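Local coordinates for phosphonate monoester hydrolase (Ruegeria pomeroyi, PDB 4UPK), which belongs to the sulfatase family of hydrolases, within the alkaline phosphatase clan, at residues Leu62-His75 with Leu372-Glu386. Sequence-based numbering, arbitrary orientation.
Sequences LRALAQDAVSFRRH and LIIRAPGCKPGHVVE
Strand 70-72 lies between 372-375, antiparallel to it (axes 4.8 Å apart, 156°), and 384-386, parallel (4.7 Å, 25°), a worked example of mixed pairing within a large sheet. Val70 and Ile374 exchange both backbone bonds, and Phe72 N reaches Leu372 O; on the other edge Ser71 N bonds to His383 O, while Val385 N meets Ser71 O at 2.7 Å, almost straight.

On the face carrying Val70, Phe72, Ile374 and Val385, the Phe72 ring is wedged between Leu372 CD2, 3.6 Å from its CD1, and Val385 CB, 3.6 Å from its CD2. With CG anti to the backbone N (chi1 177°), Leu372 sets the same CD2 over one face of the His75 imidazole, a CH-pi contact; His75 ND1 bonds to Thr389 OG1. On the opposite face, with Ser71, Ile373 reaches back to helix 62-67, its CD1 3.3 Å from Leu62 O and its CG2 against Leu65 and Ala69. Arg375 NE forms a salt bridge with Asp68 OD2 (3.0 Å) from above the carboxylate plane; Tyr337 OH also bonds to that oxygen.

Strand 340-346, whose Val344 meets Leu62 and Leu65, continues this central sheet of the alkaline-phosphatase-like fold beyond 372-375, and helix 416-419 places Phe418 against Phe72 and Val385.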
ATOM      1  N   LEU A  62     -32.758  27.944  12.420  1.00 15.51           N
ATOM      2  CA  LEU A  62     -32.262  27.854  11.034  1.00 14.63           C
ATOM      3  C   LEU A  62     -32.550  29.167  10.275  1.00 17.25           C
ATOM      4  O   LEU A  62     -31.719  29.630   9.499  1.00 15.41           O
ATOM      5  CB  LEU A  62     -32.878  26.641  10.306  1.00 14.00           C
ATOM      6  CG  LEU A  62     -32.406  25.257  10.798  1.00 19.89           C
ATOM      7  CD1 LEU A  62     -33.362  24.165  10.368  1.00 20.28           C
ATOM      8  CD2 LEU A  62     -30.995  24.938  10.322  1.00 22.98           C
ATOM      9  N   ARG A  63     -33.703  29.778  10.539  1.00 16.03           N
ATOM     10  CA  ARG A  63     -34.093  31.051   9.913  1.00 16.88           C
ATOM     11  C   ARG A  63     -33.322  32.229  10.521  1.00 23.89           C
ATOM     12  O   ARG A  63     -33.024  33.190   9.809  1.00 24.27           O
ATOM     13  CB  ARG A  63     -35.614  31.260   9.987  1.00 13.40           C
ATOM     14  CG  ARG A  63     -36.360  30.431   8.955  1.00 11.91           C
ATOM     15  CD  ARG A  63     -37.864  30.388   9.164  1.00 19.09           C
ATOM     16  NE  ARG A  63     -38.473  29.320   8.366  1.00 18.08           N
ATOM     17  CZ  ARG A  63     -39.628  28.722   8.643  1.00 26.66           C
ATOM     18  NH1 ARG A  63     -40.336  29.084   9.708  1.00 14.98           N
ATOM     19  NH2 ARG A  63     -40.080  27.751   7.865  1.00 12.80           N
ATOM     20  N   ALA A  64     -32.944  32.131  11.817  1.00 22.30           N
ATOM     21  CA  ALA A  64     -32.139  33.163  12.475  1.00 21.96           C
ATOM     22  C   ALA A  64     -30.730  33.110  11.916  1.00 25.56           C
ATOM     23  O   ALA A  64     -30.167  34.166  11.617  1.00 26.03           O
ATOM     24  CB  ALA A  64     -32.128  32.968  13.993  1.00 22.62           C
ATOM     25  N   LEU A  65     -30.180  31.881  11.706  1.00 20.46           N
ATOM     26  CA  LEU A  65     -28.850  31.699  11.114  1.00 20.01           C
ATOM     27  C   LEU A  65     -28.808  32.233   9.690  1.00 26.05           C
ATOM     28  O   LEU A  65     -27.854  32.923   9.347  1.00 27.66           O
ATOM     29  CB  LEU A  65     -28.383  30.237  11.177  1.00 19.53           C
ATOM     30  CG  LEU A  65     -26.983  29.942  10.602  1.00 24.06           C
ATOM     31  CD1 LEU A  65     -25.859  30.473  11.535  1.00 24.19           C
ATOM     32  CD2 LEU A  65     -26.816  28.465  10.304  1.00 22.69           C
ATOM     33  N   ALA A  66     -29.852  31.955   8.874  1.00 22.60           N
ATOM     34  CA  ALA A  66     -29.967  32.447   7.492  1.00 22.36           C
ATOM     35  C   ALA A  66     -29.958  33.994   7.468  1.00 27.39           C
ATOM     36  O   ALA A  66     -29.321  34.594   6.598  1.00 26.64           O
ATOM     37  CB  ALA A  66     -31.246  31.919   6.853  1.00 22.37           C
ATOM     38  N   GLN A  67     -30.635  34.621   8.455  1.00 25.40           N
ATOM     39  CA  GLN A  67     -30.705  36.076   8.626  1.00 26.57           C
ATOM     40  C   GLN A  67     -29.328  36.694   8.953  1.00 29.50           C
ATOM     41  O   GLN A  67     -29.077  37.849   8.608  1.00 29.56           O
ATOM     42  CB  GLN A  67     -31.740  36.429   9.711  1.00 28.59           C
ATOM     43  CG  GLN A  67     -32.797  37.439   9.269  1.00 57.73           C
ATOM     44  CD  GLN A  67     -33.587  36.965   8.075  1.00 90.93           C
ATOM     45  OE1 GLN A  67     -34.412  36.053   8.178  1.00 91.14           O
ATOM     46  NE2 GLN A  67     -33.329  37.558   6.911  1.00 84.04           N
ATOM     47  N   ASP A  68     -28.440  35.910   9.587  1.00 24.68           N
ATOM     48  CA  ASP A  68     -27.099  36.335   9.955  1.00 24.82           C
ATOM     49  C   ASP A  68     -26.024  35.719   9.031  1.00 27.83           C
ATOM     50  O   ASP A  68     -24.831  35.761   9.347  1.00 28.33           O
ATOM     51  CB  ASP A  68     -26.852  35.978  11.438  1.00 26.36           C
ATOM     52  CG  ASP A  68     -25.648  36.646  12.063  1.00 34.69           C
ATOM     53  OD1 ASP A  68     -25.454  37.861  11.833  1.00 36.73           O
ATOM     54  OD2 ASP A  68     -24.892  35.950  12.777  1.00 39.92           O
ATOM     55  N   ALA A  69     -26.437  35.166   7.880  1.00 22.87           N
ATOM     56  CA  ALA A  69     -25.520  34.475   6.962  1.00 22.12           C
ATOM     57  C   ALA A  69     -25.939  34.508   5.500  1.00 26.37           C
ATOM     58  O   ALA A  69     -26.760  35.336   5.106  1.00 26.25           O
ATOM     59  CB  ALA A  69     -25.339  33.027   7.417  1.00 22.48           C
ATOM     60  N   VAL A  70     -25.355  33.594   4.690  1.00 23.40           N
ATOM     61  CA  VAL A  70     -25.618  33.448   3.259  1.00 22.52           C
ATOM     62  C   VAL A  70     -26.483  32.174   2.977  1.00 25.64           C
ATOM     63  O   VAL A  70     -26.103  31.056   3.354  1.00 23.70           O
ATOM     64  CB  VAL A  70     -24.292  33.475   2.444  1.00 26.29           C
ATOM     65  CG1 VAL A  70     -24.564  33.468   0.943  1.00 26.46           C
ATOM     66  CG2 VAL A  70     -23.419  34.673   2.826  1.00 26.23           C
ATOM     67  N   SER A  71     -27.639  32.378   2.316  1.00 21.21           N
ATOM     68  CA  SER A  71     -28.582  31.329   1.926  1.00 20.37           C
ATOM     69  C   SER A  71     -28.486  31.076   0.422  1.00 24.10           C
ATOM     70  O   SER A  71     -28.470  32.024  -0.358  1.00 21.91           O
ATOM     71  CB  SER A  71     -30.014  31.728   2.278  1.00 22.83           C
ATOM     72  OG  SER A  71     -30.146  31.957   3.670  1.00 25.00           O
ATOM     73  N   PHE A  72     -28.432  29.790   0.027  1.00 20.95           N
ATOM     74  CA  PHE A  72     -28.317  29.342  -1.354  1.00 19.75           C
ATOM     75  C   PHE A  72     -29.653  28.725  -1.758  1.00 23.03           C
ATOM     76  O   PHE A  72     -30.007  27.629  -1.299  1.00 22.67           O
ATOM     77  CB  PHE A  72     -27.123  28.369  -1.504  1.00 20.87           C
ATOM     78  CG  PHE A  72     -25.774  29.008  -1.229  1.00 21.74           C
ATOM     79  CD1 PHE A  72     -25.315  29.183   0.075  1.00 23.19           C
ATOM     80  CD2 PHE A  72     -24.968  29.443  -2.272  1.00 23.06           C
ATOM     81  CE1 PHE A  72     -24.075  29.777   0.327  1.00 24.17           C
ATOM     82  CE2 PHE A  72     -23.728  30.051  -2.019  1.00 26.76           C
ATOM     83  CZ  PHE A  72     -23.288  30.210  -0.720  1.00 24.52           C
ATOM     84  N   ARG A  73     -30.411  29.459  -2.592  1.00 18.67           N
ATOM     85  CA  ARG A  73     -31.766  29.091  -3.029  1.00 18.16           C
ATOM     86  C   ARG A  73     -31.925  28.086  -4.186  1.00 23.09           C
ATOM     87  O   ARG A  73     -33.033  27.543  -4.364  1.00 22.38           O
ATOM     88  CB  ARG A  73     -32.630  30.347  -3.265  1.00 15.35           C
ATOM     89  CG  ARG A  73     -32.817  31.169  -2.001  1.00 24.98           C
ATOM     90  CD  ARG A  73     -33.943  30.692  -1.077  1.00 32.12           C
ATOM     91  NE  ARG A  73     -33.781  31.228   0.282  1.00 26.56           N
ATOM     92  CZ  ARG A  73     -34.190  32.433   0.668  1.00 38.87           C
ATOM     93  NH1 ARG A  73     -34.804  33.240  -0.186  1.00 33.57           N
ATOM     94  NH2 ARG A  73     -33.973  32.845   1.904  1.00 27.82           N
ATOM     95  N   ARG A  74     -30.846  27.849  -4.976  1.00 18.67           N
ATOM     96  CA  ARG A  74     -30.893  26.919  -6.109  1.00 18.45           C
ATOM     97  C   ARG A  74     -29.855  25.812  -5.900  1.00 20.63           C
ATOM     98  O   ARG A  74     -29.074  25.504  -6.800  1.00 21.09           O
ATOM     99  CB  ARG A  74     -30.690  27.684  -7.438  1.00 20.89           C
ATOM    100  CG  ARG A  74     -31.584  27.182  -8.561  1.00 37.04           C
ATOM    101  CD  ARG A  74     -31.673  28.163  -9.717  1.00 48.69           C
ATOM    102  NE  ARG A  74     -32.702  27.778 -10.693  1.00 59.45           N
ATOM    103  CZ  ARG A  74     -32.458  27.400 -11.950  1.00 76.34           C
ATOM    104  NH1 ARG A  74     -31.212  27.361 -12.411  1.00 67.27           N
ATOM    105  NH2 ARG A  74     -33.461  27.069 -12.756  1.00 58.79           N
ATOM    106  N   HIS A  75     -29.856  25.220  -4.688  1.00 15.64           N
ATOM    107  CA  HIS A  75     -28.924  24.181  -4.264  1.00 14.55           C
ATOM    108  C   HIS A  75     -29.515  22.785  -4.417  1.00 17.94           C
ATOM    109  O   HIS A  75     -30.583  22.486  -3.875  1.00 15.45           O
ATOM    110  CB  HIS A  75     -28.443  24.431  -2.830  1.00 15.36           C
ATOM    111  CG  HIS A  75     -27.298  23.563  -2.424  1.00 18.56           C
ATOM    112  ND1 HIS A  75     -26.023  23.776  -2.917  1.00 20.47           N
ATOM    113  CD2 HIS A  75     -27.275  22.490  -1.605  1.00 20.21           C
ATOM    114  CE1 HIS A  75     -25.263  22.842  -2.367  1.00 19.67           C
ATOM    115  NE2 HIS A  75     -25.971  22.040  -1.578  1.00 19.84           N
ATOM    116  N   LEU A 372     -29.260  25.333   2.107  1.00 14.02           N
ATOM    117  CA  LEU A 372     -27.847  25.583   2.306  1.00 13.10           C
ATOM    118  C   LEU A 372     -27.623  26.961   2.920  1.00 18.88           C
ATOM    119  O   LEU A 372     -27.998  27.977   2.332  1.00 16.51           O
ATOM    120  CB  LEU A 372     -26.982  25.381   1.024  1.00 12.20           C
ATOM    121  CG  LEU A 372     -25.472  25.696   1.171  1.00 15.83           C
ATOM    122  CD1 LEU A 372     -24.785  24.788   2.180  1.00 15.52           C
ATOM    123  CD2 LEU A 372     -24.768  25.599  -0.134  1.00 18.75           C
ATOM    124  N   ILE A 373     -27.023  26.976   4.123  1.00 16.15           N
ATOM    125  CA  ILE A 373     -26.701  28.195   4.850  1.00 15.63           C
ATOM    126  C   ILE A 373     -25.233  28.110   5.165  1.00 20.77           C
ATOM    127  O   ILE A 373     -24.763  27.102   5.707  1.00 19.18           O
ATOM    128  CB  ILE A 373     -27.549  28.447   6.151  1.00 18.28           C
ATOM    129  CG1 ILE A 373     -29.088  28.300   5.914  1.00 18.50           C
ATOM    130  CG2 ILE A 373     -27.213  29.824   6.768  1.00 17.71           C
ATOM    131  CD1 ILE A 373     -29.932  28.009   7.192  1.00 24.03           C
ATOM    132  N   ILE A 374     -24.495  29.169   4.812  1.00 17.53           N
ATOM    133  CA  ILE A 374     -23.084  29.236   5.112  1.00 17.31           C
ATOM    134  C   ILE A 374     -22.783  30.535   5.835  1.00 24.45           C
ATOM    135  O   ILE A 374     -23.061  31.619   5.317  1.00 24.86           O
ATOM    136  CB  ILE A 374     -22.153  28.990   3.879  1.00 19.69           C
ATOM    137  CG1 ILE A 374     -22.411  27.585   3.239  1.00 18.15           C
ATOM    138  CG2 ILE A 374     -20.664  29.189   4.268  1.00 19.66           C
ATOM    139  CD1 ILE A 374     -21.589  27.258   1.935  1.00 17.71           C
ATOM    140  N   ARG A 375     -22.217  30.419   7.042  1.00 21.82           N
ATOM    141  CA  ARG A 375     -21.766  31.573   7.790  1.00 21.39           C
ATOM    142  C   ARG A 375     -20.264  31.486   7.922  1.00 25.18           C
ATOM    143  O   ARG A 375     -19.720  30.465   8.344  1.00 21.99           O
ATOM    144  CB  ARG A 375     -22.408  31.686   9.181  1.00 19.65           C
ATOM    145  CG  ARG A 375     -22.337  33.127   9.665  1.00 17.27           C
ATOM    146  CD  ARG A 375     -22.698  33.302  11.110  1.00 23.94           C
ATOM    147  NE  ARG A 375     -22.507  34.692  11.538  1.00 35.12           N
ATOM    148  CZ  ARG A 375     -21.345  35.225  11.911  1.00 48.58           C
ATOM    149  NH1 ARG A 375     -20.234  34.497  11.895  1.00 44.51           N
ATOM    150  NH2 ARG A 375     -21.281  36.497  12.278  1.00 29.52           N
ATOM    151  N   ALA A 376     -19.596  32.566   7.559  1.00 25.41           N
ATOM    152  CA  ALA A 376     -18.157  32.669   7.663  1.00 26.72           C
ATOM    153  C   ALA A 376     -17.842  34.048   8.210  1.00 33.50           C
ATOM    154  O   ALA A 376     -18.539  34.998   7.842  1.00 32.97           O
ATOM    155  CB  ALA A 376     -17.525  32.496   6.285  1.00 27.43           C
ATOM    156  N   PRO A 377     -16.816  34.206   9.078  1.00 32.97           N
ATOM    157  CA  PRO A 377     -16.449  35.570   9.530  1.00 33.80           C
ATOM    158  C   PRO A 377     -16.219  36.505   8.336  1.00 37.22           C
ATOM    159  O   PRO A 377     -15.494  36.151   7.404  1.00 36.67           O
ATOM    160  CB  PRO A 377     -15.148  35.359  10.330  1.00 36.16           C
ATOM    161  CG  PRO A 377     -14.697  33.968  10.028  1.00 40.25           C
ATOM    162  CD  PRO A 377     -15.911  33.181   9.644  1.00 34.85           C
ATOM    163  N   GLY A 378     -16.909  37.642   8.342  1.00 34.78           N
ATOM    164  CA  GLY A 378     -16.839  38.640   7.279  1.00 35.52           C
ATOM    165  C   GLY A 378     -17.787  38.444   6.104  1.00 41.43           C
ATOM    166  O   GLY A 378     -17.662  39.154   5.097  1.00 41.92           O
ATOM    167  N   CYS A 379     -18.740  37.483   6.199  1.00 37.58           N
ATOM    168  CA  CYS A 379     -19.710  37.243   5.118  1.00 36.68           C
ATOM    169  C   CYS A 379     -20.788  38.333   5.145  1.00 38.96           C
ATOM    170  O   CYS A 379     -20.883  39.065   6.134  1.00 37.62           O
ATOM    171  CB  CYS A 379     -20.316  35.840   5.196  1.00 36.60           C
ATOM    172  SG  CYS A 379     -21.563  35.618   6.506  1.00 40.41           S
ATOM    173  N   LYS A 380     -21.574  38.455   4.051  1.00 35.46           N
ATOM    174  CA  LYS A 380     -22.659  39.433   3.943  1.00 34.52           C
ATOM    175  C   LYS A 380     -23.883  38.841   4.651  1.00 36.08           C
ATOM    176  O   LYS A 380     -24.453  37.883   4.120  1.00 36.72           O
ATOM    177  CB  LYS A 380     -22.959  39.731   2.460  1.00 37.21           C
ATOM    178  CG  LYS A 380     -23.823  40.970   2.229  1.00 43.63           C
ATOM    179  CD  LYS A 380     -23.925  41.266   0.740  1.00 50.63           C
ATOM    180  CE  LYS A 380     -24.739  42.494   0.434  1.00 69.21           C
ATOM    181  NZ  LYS A 380     -23.890  43.714   0.342  1.00 82.01           N
ATOM    182  N   PRO A 381     -24.274  39.321   5.865  1.00 29.83           N
ATOM    183  CA  PRO A 381     -25.439  38.710   6.541  1.00 28.83           C
ATOM    184  C   PRO A 381     -26.749  38.990   5.801  1.00 31.18           C
ATOM    185  O   PRO A 381     -26.972  40.126   5.365  1.00 32.07           O
ATOM    186  CB  PRO A 381     -25.404  39.312   7.958  1.00 29.95           C
ATOM    187  CG  PRO A 381     -24.640  40.562   7.828  1.00 34.30           C
ATOM    188  CD  PRO A 381     -23.709  40.436   6.660  1.00 30.14           C
ATOM    189  N   GLY A 382     -27.564  37.947   5.627  1.00 24.11           N
ATOM    190  CA  GLY A 382     -28.844  38.046   4.934  1.00 23.36           C
ATOM    191  C   GLY A 382     -28.764  37.965   3.418  1.00 27.76           C
ATOM    192  O   GLY A 382     -29.793  38.101   2.755  1.00 26.82           O
ATOM    193  N   HIS A 383     -27.541  37.741   2.853  1.00 25.26           N
ATOM    194  CA  HIS A 383     -27.329  37.595   1.409  1.00 24.76           C
ATOM    195  C   HIS A 383     -27.959  36.275   0.903  1.00 28.69           C
ATOM    196  O   HIS A 383     -27.804  35.208   1.521  1.00 27.45           O
ATOM    197  CB  HIS A 383     -25.844  37.728   1.013  1.00 25.33           C
ATOM    198  CG  HIS A 383     -25.587  37.632  -0.468  1.00 28.57           C
ATOM    199  ND1 HIS A 383     -25.957  38.641  -1.330  1.00 30.69           N
ATOM    200  CD2 HIS A 383     -24.991  36.648  -1.186  1.00 29.96           C
ATOM    201  CE1 HIS A 383     -25.609  38.229  -2.542  1.00 29.58           C
ATOM    202  NE2 HIS A 383     -25.014  37.041  -2.503  1.00 29.47           N
ATOM    203  N   VAL A 384     -28.712  36.388  -0.197  1.00 23.68           N
ATOM    204  CA  VAL A 384     -29.438  35.286  -0.811  1.00 22.11           C
ATOM    205  C   VAL A 384     -28.845  35.017  -2.202  1.00 22.76           C
ATOM    206  O   VAL A 384     -28.803  35.918  -3.044  1.00 22.30           O
ATOM    207  CB  VAL A 384     -30.977  35.581  -0.843  1.00 25.47           C
ATOM    208  CG1 VAL A 384     -31.744  34.553  -1.680  1.00 23.88           C
ATOM    209  CG2 VAL A 384     -31.551  35.654   0.573  1.00 25.42           C
ATOM    210  N   VAL A 385     -28.400  33.777  -2.426  1.00 16.68           N
ATOM    211  CA  VAL A 385     -27.817  33.316  -3.688  1.00 15.71           C
ATOM    212  C   VAL A 385     -28.879  32.589  -4.533  1.00 19.45           C
ATOM    213  O   VAL A 385     -29.553  31.681  -4.040  1.00 18.76           O
ATOM    214  CB  VAL A 385     -26.527  32.469  -3.452  1.00 18.30           C
ATOM    215  CG1 VAL A 385     -25.980  31.876  -4.745  1.00 16.79           C
ATOM    216  CG2 VAL A 385     -25.443  33.290  -2.750  1.00 18.78           C
ATOM    217  N   GLU A 386     -29.002  32.992  -5.809  1.00 16.92           N
ATOM    218  CA  GLU A 386     -29.950  32.440  -6.783  1.00 16.78           C
ATOM    219  C   GLU A 386     -29.278  31.575  -7.864  1.00 22.26           C
ATOM    220  O   GLU A 386     -29.971  30.850  -8.585  1.00 21.27           O
ATOM    221  CB  GLU A 386     -30.771  33.574  -7.439  1.00 17.97           C
ATOM    222  CG  GLU A 386     -31.570  34.440  -6.469  1.00 27.14           C
ATOM    223  CD  GLU A 386     -32.722  33.829  -5.677  1.00 47.45           C
ATOM    224  OE1 GLU A 386     -33.145  32.694  -5.992  1.00 34.92           O
ATOM    225  OE2 GLU A 386     -33.226  34.514  -4.756  1.00 41.57           O
TER
HETATM  226  O   HOH W   1     -29.623  34.660   3.994  1.00 19.06           O
HETATM  227  O   HOH W   2     -23.042  38.935  11.108  1.00 40.10           O
HETATM  228  O   HOH W   3     -31.023  27.576   1.182  1.00 20.06           O